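Local atomic coordinates of nucleoporin NUP170 (PDB entry 5HAX), a protein that probably serves as a scaffold nucleoporin of the inner ring of the nuclear pore complex, joining a beta-propeller to an alpha-helical region. Residues A48-V53 with V406-T411; A464-Q469 with R488-I493; G521-I526 with R587-A592. One frame throughout, in Å; residues are numbered along the deposited sequence.

How the contacts relate
The three contacts follow one another along the chain and lead from the beta-propeller into the helical region. Contact 1 joins two neighbouring propeller sheets. Contact 2 ties the 464-469 loop to the first turn of helix 490-501. Contact 3 packs helix 522-533 on helix 586-599. The centres of contacts 1 and 2 lie 12 Å apart, and the two touch where P49 O meets R488 N at 3.0 Å, probably a hydrogen bond. Contacts 2 and 3, with centres 15 Å apart, touch through L490 CD2 and E524 O at 3.8 Å. Contacts 1 and 3 do not touch; their nearest atoms are about 7 Å apart.

Contact 1 of 3, residues A48-V53 with V406-T411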
ATOM      1  N   ALA A  48      14.754  -6.719  10.736  1.00 44.73           N
ATOM      2  CA  ALA A  48      14.701  -6.451   9.308  1.00 49.34           C
ATOM      3  C   ALA A  48      13.341  -5.857   8.945  1.00 43.40           C
ATOM      4  O   ALA A  48      12.308  -6.378   9.385  1.00 45.47           O
ATOM      5  CB  ALA A  48      14.940  -7.737   8.520  1.00 47.01           C
ATOM      6  N   PRO A  49      13.292  -4.765   8.171  1.00 40.75           N
ATOM      7  CA  PRO A  49      11.989  -4.190   7.805  1.00 39.92           C
ATOM      8  C   PRO A  49      11.248  -4.993   6.750  1.00 38.22           C
ATOM      9  O   PRO A  49      10.019  -4.876   6.658  1.00 43.92           O
ATOM     10  CB  PRO A  49      12.361  -2.795   7.284  1.00 40.58           C
ATOM     11  CG  PRO A  49      13.736  -2.970   6.731  1.00 40.53           C
ATOM     12  CD  PRO A  49      14.413  -3.996   7.603  1.00 45.45           C
ATOM     13  N   PHE A  50      11.956  -5.795   5.960  1.00 33.59           N
ATOM     14  CA  PHE A  50      11.370  -6.650   4.941  1.00 39.10           C
ATOM     15  C   PHE A  50      12.093  -7.988   4.978  1.00 41.04           C
ATOM     16  O   PHE A  50      13.201  -8.094   5.508  1.00 41.56           O
ATOM     17  CB  PHE A  50      11.495  -6.040   3.536  1.00 40.03           C
ATOM     18  CG  PHE A  50      10.881  -4.672   3.398  1.00 41.38           C
ATOM     19  CD1 PHE A  50       9.634  -4.518   2.820  1.00 39.56           C
ATOM     20  CD2 PHE A  50      11.561  -3.542   3.825  1.00 37.95           C
ATOM     21  CE1 PHE A  50       9.070  -3.263   2.679  1.00 41.83           C
ATOM     22  CE2 PHE A  50      11.000  -2.284   3.689  1.00 37.98           C
ATOM     23  CZ  PHE A  50       9.755  -2.146   3.114  1.00 36.37           C
ATOM     24  N   HIS A  51      11.468  -9.017   4.407  1.00 38.23           N
ATOM     25  CA  HIS A  51      12.171 -10.282   4.241  1.00 46.71           C
ATOM     26  C   HIS A  51      11.465 -11.133   3.196  1.00 41.23           C
ATOM     27  O   HIS A  51      10.263 -10.980   2.953  1.00 44.50           O
ATOM     28  CB  HIS A  51      12.300 -11.043   5.571  1.00 44.88           C
ATOM     29  CG  HIS A  51      11.004 -11.545   6.133  1.00 45.99           C
ATOM     30  ND1 HIS A  51       9.824 -10.836   6.057  1.00 56.74           N
ATOM     31  CD2 HIS A  51      10.713 -12.686   6.803  1.00 57.96           C
ATOM     32  CE1 HIS A  51       8.861 -11.522   6.648  1.00 49.59           C
ATOM     33  NE2 HIS A  51       9.374 -12.649   7.107  1.00 57.85           N
ATOM     34  N   VAL A  52      12.240 -12.016   2.569  1.00 41.63           N
ATOM     35  CA  VAL A  52      11.728 -12.917   1.542  1.00 42.83           C
ATOM     36  C   VAL A  52      10.984 -14.059   2.220  1.00 40.49           C
ATOM     37  O   VAL A  52      11.511 -14.697   3.138  1.00 45.67           O
ATOM     38  CB  VAL A  52      12.875 -13.450   0.666  1.00 47.10           C
ATOM     39  CG1 VAL A  52      12.338 -14.371  -0.423  1.00 45.54           C
ATOM     40  CG2 VAL A  52      13.664 -12.302   0.050  1.00 48.12           C
ATOM     41  N   VAL A  53       9.764 -14.337   1.756  1.00 44.34           N
ATOM     42  CA  VAL A  53       8.927 -15.368   2.371  1.00 48.00           C
ATOM     43  C   VAL A  53       8.857 -16.623   1.503  1.00 56.05           C
ATOM     44  O   VAL A  53       8.730 -17.734   2.028  1.00 59.58           O
ATOM     45  CB  VAL A  53       7.514 -14.826   2.672  1.00 53.78           C
ATOM     46  CG1 VAL A  53       7.571 -13.826   3.822  1.00 56.30           C
ATOM     47  CG2 VAL A  53       6.884 -14.201   1.439  1.00 55.13           C
ATOM     48  N   VAL A 406      16.205  -2.234   0.243  1.00 39.02           N
ATOM     49  CA  VAL A 406      14.798  -2.053   0.578  1.00 35.38           C
ATOM     50  C   VAL A 406      14.716  -1.278   1.884  1.00 35.79           C
ATOM     51  O   VAL A 406      15.377  -1.634   2.866  1.00 39.36           O
ATOM     52  CB  VAL A 406      14.053  -3.397   0.696  1.00 38.91           C
ATOM     53  CG1 VAL A 406      12.555  -3.163   0.638  1.00 39.85           C
ATOM     54  CG2 VAL A 406      14.486  -4.350  -0.408  1.00 46.36           C
ATOM     55  N   SER A 407      13.906  -0.220   1.895  1.00 34.07           N
ATOM     56  CA  SER A 407      13.776   0.636   3.064  1.00 35.94           C
ATOM     57  C   SER A 407      12.323   1.052   3.238  1.00 36.26           C
ATOM     58  O   SER A 407      11.520   1.016   2.301  1.00 37.01           O
ATOM     59  CB  SER A 407      14.668   1.883   2.959  1.00 41.24           C
ATOM     60  OG  SER A 407      14.301   2.680   1.847  1.00 39.29           O
ATOM     61  N   ALA A 408      11.999   1.451   4.458  1.00 39.67           N
ATOM     62  CA  ALA A 408      10.674   1.928   4.814  1.00 38.09           C
ATOM     63  C   ALA A 408      10.836   3.133   5.722  1.00 39.35           C
ATOM     64  O   ALA A 408      11.891   3.314   6.339  1.00 37.54           O
ATOM     65  CB  ALA A 408       9.852   0.846   5.524  1.00 37.76           C
ATOM     66  N   PRO A 409       9.813   3.982   5.820  1.00 37.18           N
ATOM     67  CA  PRO A 409       9.857   5.047   6.824  1.00 41.99           C
ATOM     68  C   PRO A 409       9.964   4.440   8.212  1.00 40.84           C
ATOM     69  O   PRO A 409       9.410   3.373   8.482  1.00 41.70           O
ATOM     70  CB  PRO A 409       8.526   5.787   6.629  1.00 37.98           C
ATOM     71  CG  PRO A 409       8.021   5.365   5.294  1.00 44.48           C
ATOM     72  CD  PRO A 409       8.551   3.990   5.062  1.00 42.24           C
ATOM     73  N   ASP A 410      10.705   5.116   9.093  1.00 40.41           N
ATOM     74  CA  ASP A 410      10.771   4.706  10.495  1.00 41.07           C
ATOM     75  C   ASP A 410       9.520   5.254  11.174  1.00 43.22           C
ATOM     76  O   ASP A 410       9.548   6.243  11.910  1.00 40.18           O
ATOM     77  CB  ASP A 410      12.053   5.195  11.157  1.00 45.39           C
ATOM     78  CG  ASP A 410      12.328   4.495  12.478  1.00 44.55           C
ATOM     79  OD1 ASP A 410      11.370   3.987  13.096  1.00 42.68           O
ATOM     80  OD2 ASP A 410      13.502   4.444  12.897  1.00 40.10           O
ATOM     81  N   THR A 411       8.394   4.589  10.897  1.00 41.99           N
ATOM     82  CA  THR A 411       7.099   5.058  11.379  1.00 40.02           C
ATOM     83  C   THR A 411       7.103   5.267  12.887  1.00 36.47           C
ATOM     84  O   THR A 411       6.528   6.239  13.389  1.00 40.36           O
ATOM     85  CB  THR A 411       6.010   4.061  10.983  1.00 46.19           C
ATOM     86  OG1 THR A 411       6.064   3.834   9.569  1.00 42.64           O
ATOM     87  CG2 THR A 411       4.626   4.583  11.358  1.00 43.72           C
TER
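F50 carries this contact, with its ring laid against V406, S407 and A408. The main interaction is CH-pi. V406 CG1 sits over one face of the ring, 3.5 Å from the centroid and 15° off the ring normal. It lies closest to the CD2 side, with F50 CD2 to V406 CG1 at 3.4 Å. V406 holds CG1 anti to its backbone N (chi1 -163°), which brings this methyl to the ring face.

The remaining contacts are van der Waals. A408 CB approaches the far end of the ring obliquely and is 3.8 Å from F50 CE2. The backbone between the two side chains meets the ring edge, where F50 CE2 is 3.6 Å from S407 C. P49 adds a looser contact, its CG 4.4 Å from V406 O. Were F50 an alanine, V406 CG1 would probably lose the face it rests on and R487 its aromatic partner, with a gap opened between the strands.

Partners outside the pair complete the site. The S407 CB bond points away from 48-53, and OG bonds to E427. R487 makes a cation-pi contact with F50 and also donates to P49 O.

The strand axes run 8.6 Å apart at 129°, and the strands belong to different sheets: 50-57 edges one, and 403-409 lies inside the next. Side chains packed between adjacent blades in this way are characteristic of a beta-propeller, the fold expected of the Nup133 N-terminal-like family.

Contact 2 of 3, residues A464-Q469 with R488-I493; sequences AVQFDQ and RRLVDI
Q466 accepts both hydrogen bonds that cross the contact, one from R489 and one from V491. R489 NH2 donates to Q466 O at 2.7 Å. The oxygen lies in the guanidinium plane, while the donor is tilted 29° from the carbonyl plane. The side-chain oxygen, Q466 OE1, accepts from V491 N at 3.2 Å, nearly in line with its C=O bond. With its chain extended beyond CG (chi2 180°), Q466 carries its amide to the start of the helix. The other end of that amide, NE2, bonds to L463 O and helps fix its rotation.

The guanidinium is aimed by D492, one turn into the helix. R489 grips the carboxylate side-on, with NE to D492 OD2 at 2.8 Å and NH1 to D492 OD1 at 2.9 Å. The backbone N of R489 also donates to D492 OD2, at 2.8 Å, and the oxygen accepts it with its anti lone pair. D492 OD2 therefore takes two bonds from one residue. The salt bridge probably keeps the arginine turned with NH2 toward the loop.

Packing surrounds these bonds. V491 CG2 lies over the centre of one guanidinium face. V491 CG1 meets the edge of the F467 ring, 4.0 Å from F467 CE1, and Q466 CB lies over a face of that ring. L490 CB approaches Q466 OE1 at 3.5 Å. Beyond the pair, Y594 meets F467 edge-to-face, and A531 touches both F467 and V491.

A glutamine reaching a backbone N-H in the first turn of helix 490-501 fastens the 464-469 loop where the chain passes from propeller strand 481-487 into the helical region.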
ATOM      1  N   ALA A 464      -1.165   2.073  13.096  1.00 39.87           N
ATOM      2  CA  ALA A 464      -2.605   2.085  13.311  1.00 40.85           C
ATOM      3  C   ALA A 464      -3.309   0.948  12.582  1.00 45.51           C
ATOM      4  O   ALA A 464      -4.370   0.496  13.030  1.00 43.72           O
ATOM      5  CB  ALA A 464      -3.179   3.428  12.863  1.00 37.35           C
ATOM      6  N   VAL A 465      -2.745   0.470  11.472  1.00 39.71           N
ATOM      7  CA  VAL A 465      -3.405  -0.503  10.606  1.00 37.88           C
ATOM      8  C   VAL A 465      -2.779  -1.888  10.715  1.00 38.46           C
ATOM      9  O   VAL A 465      -3.040  -2.750   9.866  1.00 43.59           O
ATOM     10  CB  VAL A 465      -3.409  -0.024   9.144  1.00 49.52           C
ATOM     11  CG1 VAL A 465      -4.255   1.230   9.001  1.00 45.19           C
ATOM     12  CG2 VAL A 465      -1.991   0.226   8.648  1.00 42.91           C
ATOM     13  N   GLN A 466      -1.964  -2.131  11.746  1.00 40.18           N
ATOM     14  CA  GLN A 466      -1.298  -3.422  11.892  1.00 42.35           C
ATOM     15  C   GLN A 466      -2.279  -4.588  11.880  1.00 48.91           C
ATOM     16  O   GLN A 466      -1.925  -5.691  11.448  1.00 43.52           O
ATOM     17  CB  GLN A 466      -0.490  -3.456  13.192  1.00 44.55           C
ATOM     18  CG  GLN A 466       0.770  -2.608  13.181  1.00 44.28           C
ATOM     19  CD  GLN A 466       1.521  -2.682  14.498  1.00 41.33           C
ATOM     20  OE1 GLN A 466       2.399  -3.528  14.676  1.00 47.42           O
ATOM     21  NE2 GLN A 466       1.174  -1.801  15.430  1.00 47.41           N
ATOM     22  N   PHE A 467      -3.511  -4.368  12.347  1.00 42.93           N
ATOM     23  CA  PHE A 467      -4.486  -5.441  12.524  1.00 49.38           C
ATOM     24  C   PHE A 467      -5.719  -5.273  11.644  1.00 52.24           C
ATOM     25  O   PHE A 467      -6.673  -6.049  11.785  1.00 58.42           O
ATOM     26  CB  PHE A 467      -4.896  -5.522  13.996  1.00 49.15           C
ATOM     27  CG  PHE A 467      -3.763  -5.267  14.948  1.00 45.72           C
ATOM     28  CD1 PHE A 467      -2.751  -6.197  15.103  1.00 44.93           C
ATOM     29  CD2 PHE A 467      -3.702  -4.090  15.674  1.00 46.13           C
ATOM     30  CE1 PHE A 467      -1.702  -5.963  15.969  1.00 44.51           C
ATOM     31  CE2 PHE A 467      -2.656  -3.850  16.544  1.00 45.45           C
ATOM     32  CZ  PHE A 467      -1.654  -4.787  16.691  1.00 44.61           C
ATOM     33  N   ASP A 468      -5.727  -4.293  10.739  1.00 48.76           N
ATOM     34  CA  ASP A 468      -6.848  -4.064   9.833  1.00 52.62           C
ATOM     35  C   ASP A 468      -6.584  -4.515   8.407  1.00 60.97           C
ATOM     36  O   ASP A 468      -7.535  -4.827   7.689  1.00 62.63           O
ATOM     37  CB  ASP A 468      -7.218  -2.575   9.810  1.00 58.23           C
ATOM     38  CG  ASP A 468      -8.285  -2.221  10.825  1.00 70.89           C
ATOM     39  OD1 ASP A 468      -9.279  -2.970  10.943  1.00 67.11           O
ATOM     40  OD2 ASP A 468      -8.127  -1.189  11.507  1.00 77.08           O
ATOM     41  N   GLN A 469      -5.324  -4.545   7.980  1.00 57.78           N
ATOM     42  CA  GLN A 469      -4.958  -4.971   6.638  1.00 56.08           C
ATOM     43  C   GLN A 469      -3.647  -5.738   6.717  1.00 57.33           C
ATOM     44  O   GLN A 469      -2.770  -5.396   7.515  1.00 57.76           O
ATOM     45  CB  GLN A 469      -4.826  -3.771   5.688  1.00 61.24           C
ATOM     46  CG  GLN A 469      -3.825  -2.719   6.145  1.00 60.34           C
ATOM     47  CD  GLN A 469      -3.926  -1.428   5.349  1.00 68.96           C
ATOM     48  OE1 GLN A 469      -3.021  -1.078   4.591  1.00 70.09           O
ATOM     49  NE2 GLN A 469      -5.030  -0.710   5.523  1.00 66.65           N
ATOM     50  N   ARG A 488       7.421  -6.141   7.305  1.00 39.13           N
ATOM     51  CA  ARG A 488       7.278  -6.593   8.684  1.00 41.68           C
ATOM     52  C   ARG A 488       6.784  -5.451   9.560  1.00 46.48           C
ATOM     53  O   ARG A 488       7.298  -4.330   9.480  1.00 42.83           O
ATOM     54  CB  ARG A 488       8.602  -7.140   9.216  1.00 45.80           C
ATOM     55  CG  ARG A 488       8.939  -8.496   8.632  1.00 49.94           C
ATOM     56  CD  ARG A 488      10.319  -8.980   9.020  1.00 60.71           C
ATOM     57  NE  ARG A 488      10.331  -9.653  10.316  1.00 50.87           N
ATOM     58  CZ  ARG A 488      11.140 -10.660  10.632  1.00 76.65           C
ATOM     59  NH1 ARG A 488      11.077 -11.204  11.840  1.00 83.94           N
ATOM     60  NH2 ARG A 488      12.011 -11.130   9.747  1.00 63.91           N
ATOM     61  N   ARG A 489       5.778  -5.743  10.380  1.00 41.71           N
ATOM     62  CA  ARG A 489       5.202  -4.789  11.314  1.00 40.26           C
ATOM     63  C   ARG A 489       5.970  -4.807  12.632  1.00 41.00           C
ATOM     64  O   ARG A 489       6.811  -5.673  12.883  1.00 41.80           O
ATOM     65  CB  ARG A 489       3.731  -5.115  11.572  1.00 40.33           C
ATOM     66  CG  ARG A 489       2.871  -5.250  10.320  1.00 43.92           C
ATOM     67  CD  ARG A 489       1.582  -6.008  10.624  1.00 45.26           C
ATOM     68  NE  ARG A 489       1.849  -7.395  11.004  1.00 42.36           N
ATOM     69  CZ  ARG A 489       0.944  -8.224  11.513  1.00 52.44           C
ATOM     70  NH1 ARG A 489       1.287  -9.465  11.825  1.00 45.98           N
ATOM     71  NH2 ARG A 489      -0.303  -7.818  11.718  1.00 44.45           N
ATOM     72  N   LEU A 490       5.656  -3.834  13.489  1.00 42.95           N
ATOM     73  CA  LEU A 490       6.236  -3.805  14.827  1.00 41.44           C
ATOM     74  C   LEU A 490       5.964  -5.107  15.574  1.00 39.24           C
ATOM     75  O   LEU A 490       6.869  -5.681  16.191  1.00 42.04           O
ATOM     76  CB  LEU A 490       5.684  -2.609  15.603  1.00 44.18           C
ATOM     77  CG  LEU A 490       5.989  -2.570  17.103  1.00 45.42           C
ATOM     78  CD1 LEU A 490       7.490  -2.594  17.355  1.00 44.29           C
ATOM     79  CD2 LEU A 490       5.352  -1.345  17.743  1.00 45.61           C
ATOM     80  N   VAL A 491       4.718  -5.591  15.532  1.00 40.38           N
ATOM     81  CA  VAL A 491       4.375  -6.816  16.253  1.00 44.64           C
ATOM     82  C   VAL A 491       5.151  -8.006  15.706  1.00 46.23           C
ATOM     83  O   VAL A 491       5.498  -8.926  16.454  1.00 47.48           O
ATOM     84  CB  VAL A 491       2.854  -7.075  16.204  1.00 46.00           C
ATOM     85  CG1 VAL A 491       2.110  -6.025  17.015  1.00 46.96           C
ATOM     86  CG2 VAL A 491       2.351  -7.122  14.763  1.00 47.98           C
ATOM     87  N   ASP A 492       5.430  -8.016  14.399  1.00 45.02           N
ATOM     88  CA  ASP A 492       6.261  -9.074  13.831  1.00 44.85           C
ATOM     89  C   ASP A 492       7.686  -8.994  14.364  1.00 44.26           C
ATOM     90  O   ASP A 492       8.280 -10.018  14.724  1.00 48.28           O
ATOM     91  CB  ASP A 492       6.261  -8.986  12.305  1.00 45.93           C
ATOM     92  CG  ASP A 492       4.869  -9.068  11.713  1.00 45.10           C
ATOM     93  OD1 ASP A 492       4.108  -9.984  12.093  1.00 51.26           O
ATOM     94  OD2 ASP A 492       4.538  -8.209  10.870  1.00 45.51           O
ATOM     95  N   ILE A 493       8.251  -7.785  14.416  1.00 47.98           N
ATOM     96  CA  ILE A 493       9.599  -7.606  14.948  1.00 46.90           C
ATOM     97  C   ILE A 493       9.627  -7.930  16.435  1.00 46.49           C
ATOM     98  O   ILE A 493      10.523  -8.630  16.922  1.00 44.49           O
ATOM     99  CB  ILE A 493      10.086  -6.169  14.682  1.00 48.36           C
ATOM    100  CG1 ILE A 493      10.186  -5.908  13.176  1.00 49.15           C
ATOM    101  CG2 ILE A 493      11.429  -5.916  15.368  1.00 52.05           C
ATOM    102  CD1 ILE A 493      10.361  -4.445  12.823  1.00 53.66           C
TER

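Contact 3 of 3, residues G521-I526 with R587-A592; sequences GRVETI and RHDALA
The chi1 of V523 (172°) sets CG1 beside the carbonyl carbon, facing the other helix. I526 CG2 is placed likewise, its CG1 lying beside the N (chi1 -63°). These torsions bring a methyl of each residue against helix 586-599. Two helices of the alpha-helical region pack here at a steep crossing, with the small A590 at the closest point. The segment axes cross at -61° and come within 8.2 Å.

The CA atoms of V523 and A590 are 5.2 Å apart, the nearest pair between the segments. A590 CB rests against both V523 and I526: it is 3.9 Å from V523 O and 3.7 Å from I526 CG2. D589 extends the contact with its aliphatic carbon. Its CB sits 4.0 Å from V523 CG1 and equally near CG2, so the valine's fork straddles it. H588 ND1 donates to D589 OD1; the oxygen lies in the imidazole plane, but the donor stands above the carboxylate plane.

The R587 CB bond points away, and its guanidinium bonds to the carbonyl oxygens of F560, I561 and G565. I526 CG2 comes nearest to R587 CA, at 4.3 Å. E524 turns its CB bond away from 587-592, yet its carboxylate forms a salt bridge with R597, further along helix 586-599, and one with K415.

The start of helix 522-533 is secured by T525. Its OG1 donates to G521 O at 2.7 Å, and T525 N reaches the same oxygen from the opposite face of the carbonyl plane.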
ATOM      1  N   GLY A 521       8.830   4.365  21.732  1.00 51.73           N
ATOM      2  CA  GLY A 521       8.188   4.843  22.938  1.00 49.13           C
ATOM      3  C   GLY A 521       7.574   3.709  23.741  1.00 55.10           C
ATOM      4  O   GLY A 521       7.355   2.601  23.251  1.00 43.16           O
ATOM      5  N   ARG A 522       7.286   4.005  25.011  1.00 52.85           N
ATOM      6  CA  ARG A 522       6.845   2.955  25.926  1.00 53.66           C
ATOM      7  C   ARG A 522       5.447   2.457  25.577  1.00 43.96           C
ATOM      8  O   ARG A 522       5.191   1.249  25.611  1.00 46.72           O
ATOM      9  CB  ARG A 522       6.893   3.461  27.369  1.00 60.18           C
ATOM     10  CG  ARG A 522       6.725   2.359  28.413  1.00 61.43           C
ATOM     11  CD  ARG A 522       6.961   2.870  29.832  1.00 71.00           C
ATOM     12  NE  ARG A 522       8.300   3.430  30.007  1.00 85.72           N
ATOM     13  CZ  ARG A 522       9.373   2.731  30.369  1.00 86.47           C
ATOM     14  NH1 ARG A 522      10.545   3.340  30.500  1.00 78.17           N
ATOM     15  NH2 ARG A 522       9.283   1.427  30.600  1.00 75.23           N
ATOM     16  N   VAL A 523       4.527   3.365  25.237  1.00 47.42           N
ATOM     17  CA  VAL A 523       3.145   2.960  24.984  1.00 44.88           C
ATOM     18  C   VAL A 523       3.072   2.033  23.777  1.00 50.50           C
ATOM     19  O   VAL A 523       2.443   0.969  23.826  1.00 42.04           O
ATOM     20  CB  VAL A 523       2.247   4.198  24.799  1.00 52.88           C
ATOM     21  CG1 VAL A 523       0.844   3.788  24.349  1.00 51.81           C
ATOM     22  CG2 VAL A 523       2.171   5.001  26.095  1.00 50.06           C
ATOM     23  N   GLU A 524       3.708   2.425  22.669  1.00 44.99           N
ATOM     24  CA  GLU A 524       3.687   1.589  21.473  1.00 45.28           C
ATOM     25  C   GLU A 524       4.331   0.232  21.735  1.00 43.02           C
ATOM     26  O   GLU A 524       3.862  -0.795  21.228  1.00 43.22           O
ATOM     27  CB  GLU A 524       4.393   2.303  20.319  1.00 44.24           C
ATOM     28  CG  GLU A 524       3.633   3.510  19.769  1.00 43.25           C
ATOM     29  CD  GLU A 524       2.450   3.125  18.896  1.00 48.13           C
ATOM     30  OE1 GLU A 524       2.314   1.931  18.551  1.00 43.07           O
ATOM     31  OE2 GLU A 524       1.656   4.025  18.548  1.00 46.67           O
ATOM     32  N   THR A 525       5.401   0.203  22.534  1.00 42.10           N
ATOM     33  CA  THR A 525       6.074  -1.058  22.825  1.00 42.82           C
ATOM     34  C   THR A 525       5.188  -1.972  23.663  1.00 43.89           C
ATOM     35  O   THR A 525       5.072  -3.170  23.379  1.00 47.84           O
ATOM     36  CB  THR A 525       7.397  -0.798  23.546  1.00 45.66           C
ATOM     37  OG1 THR A 525       8.204   0.099  22.773  1.00 47.84           O
ATOM     38  CG2 THR A 525       8.157  -2.103  23.761  1.00 46.95           C
ATOM     39  N   ILE A 526       4.566  -1.428  24.711  1.00 46.68           N
ATOM     40  CA  ILE A 526       3.699  -2.237  25.559  1.00 46.47           C
ATOM     41  C   ILE A 526       2.456  -2.667  24.791  1.00 45.35           C
ATOM     42  O   ILE A 526       1.916  -3.754  25.030  1.00 45.84           O
ATOM     43  CB  ILE A 526       3.339  -1.456  26.840  1.00 46.31           C
ATOM     44  CG1 ILE A 526       4.602  -1.160  27.660  1.00 48.78           C
ATOM     45  CG2 ILE A 526       2.321  -2.222  27.686  1.00 49.71           C
ATOM     46  CD1 ILE A 526       5.324  -2.393  28.186  1.00 50.56           C
ATOM     47  N   ARG A 587       0.586   1.059  30.680  1.00 58.45           N
ATOM     48  CA  ARG A 587      -0.182  -0.162  30.475  1.00 58.88           C
ATOM     49  C   ARG A 587      -1.617   0.156  30.071  1.00 57.69           C
ATOM     50  O   ARG A 587      -2.185  -0.504  29.194  1.00 54.41           O
ATOM     51  CB  ARG A 587      -0.147  -0.997  31.756  1.00 61.04           C
ATOM     52  CG  ARG A 587      -0.547  -2.447  31.592  1.00 60.04           C
ATOM     53  CD  ARG A 587      -0.431  -3.203  32.912  1.00 61.71           C
ATOM     54  NE  ARG A 587       0.945  -3.264  33.408  1.00 66.98           N
ATOM     55  CZ  ARG A 587       1.485  -2.403  34.268  1.00 62.48           C
ATOM     56  NH1 ARG A 587       2.746  -2.558  34.650  1.00 64.96           N
ATOM     57  NH2 ARG A 587       0.780  -1.386  34.748  1.00 61.32           N
ATOM     58  N   HIS A 588      -2.216   1.174  30.696  1.00 55.21           N
ATOM     59  CA  HIS A 588      -3.576   1.570  30.345  1.00 52.18           C
ATOM     60  C   HIS A 588      -3.637   2.153  28.940  1.00 50.27           C
ATOM     61  O   HIS A 588      -4.489   1.765  28.132  1.00 48.29           O
ATOM     62  CB  HIS A 588      -4.110   2.588  31.352  1.00 49.63           C
ATOM     63  CG  HIS A 588      -5.330   3.313  30.874  1.00 50.14           C
ATOM     64  ND1 HIS A 588      -5.263   4.441  30.083  1.00 47.80           N
ATOM     65  CD2 HIS A 588      -6.647   3.059  31.056  1.00 48.46           C
ATOM     66  CE1 HIS A 588      -6.486   4.855  29.806  1.00 47.11           C
ATOM     67  NE2 HIS A 588      -7.345   4.035  30.385  1.00 51.85           N
ATOM     68  N   ASP A 589      -2.757   3.113  28.641  1.00 49.03           N
ATOM     69  CA  ASP A 589      -2.751   3.724  27.316  1.00 52.69           C
ATOM     70  C   ASP A 589      -2.539   2.673  26.234  1.00 49.70           C
ATOM     71  O   ASP A 589      -3.129   2.758  25.150  1.00 46.68           O
ATOM     72  CB  ASP A 589      -1.665   4.799  27.243  1.00 52.80           C
ATOM     73  CG  ASP A 589      -1.822   5.866  28.314  1.00 56.71           C
ATOM     74  OD1 ASP A 589      -2.971   6.154  28.711  1.00 56.72           O
ATOM     75  OD2 ASP A 589      -0.794   6.415  28.763  1.00 60.64           O
ATOM     76  N   ALA A 590      -1.713   1.664  26.522  1.00 49.11           N
ATOM     77  CA  ALA A 590      -1.489   0.585  25.567  1.00 46.50           C
ATOM     78  C   ALA A 590      -2.769  -0.198  25.307  1.00 53.80           C
ATOM     79  O   ALA A 590      -3.071  -0.546  24.159  1.00 46.60           O
ATOM     80  CB  ALA A 590      -0.391  -0.345  26.082  1.00 48.41           C
ATOM     81  N   LEU A 591      -3.533  -0.492  26.362  1.00 49.60           N
ATOM     82  CA  LEU A 591      -4.795  -1.202  26.183  1.00 45.29           C
ATOM     83  C   LEU A 591      -5.781  -0.366  25.380  1.00 42.11           C
ATOM     84  O   LEU A 591      -6.477  -0.887  24.500  1.00 42.74           O
ATOM     85  CB  LEU A 591      -5.388  -1.570  27.542  1.00 46.13           C
ATOM     86  CG  LEU A 591      -6.756  -2.257  27.518  1.00 53.30           C
ATOM     87  CD1 LEU A 591      -6.677  -3.586  26.781  1.00 52.39           C
ATOM     88  CD2 LEU A 591      -7.277  -2.449  28.934  1.00 55.76           C
ATOM     89  N   ALA A 592      -5.851   0.934  25.669  1.00 41.76           N
ATOM     90  CA  ALA A 592      -6.722   1.822  24.908  1.00 44.83           C
ATOM     91  C   ALA A 592      -6.264   1.936  23.460  1.00 49.13           C
ATOM     92  O   ALA A 592      -7.091   1.967  22.541  1.00 41.59           O
ATOM     93  CB  ALA A 592      -6.760   3.200  25.565  1.00 44.65           C
TER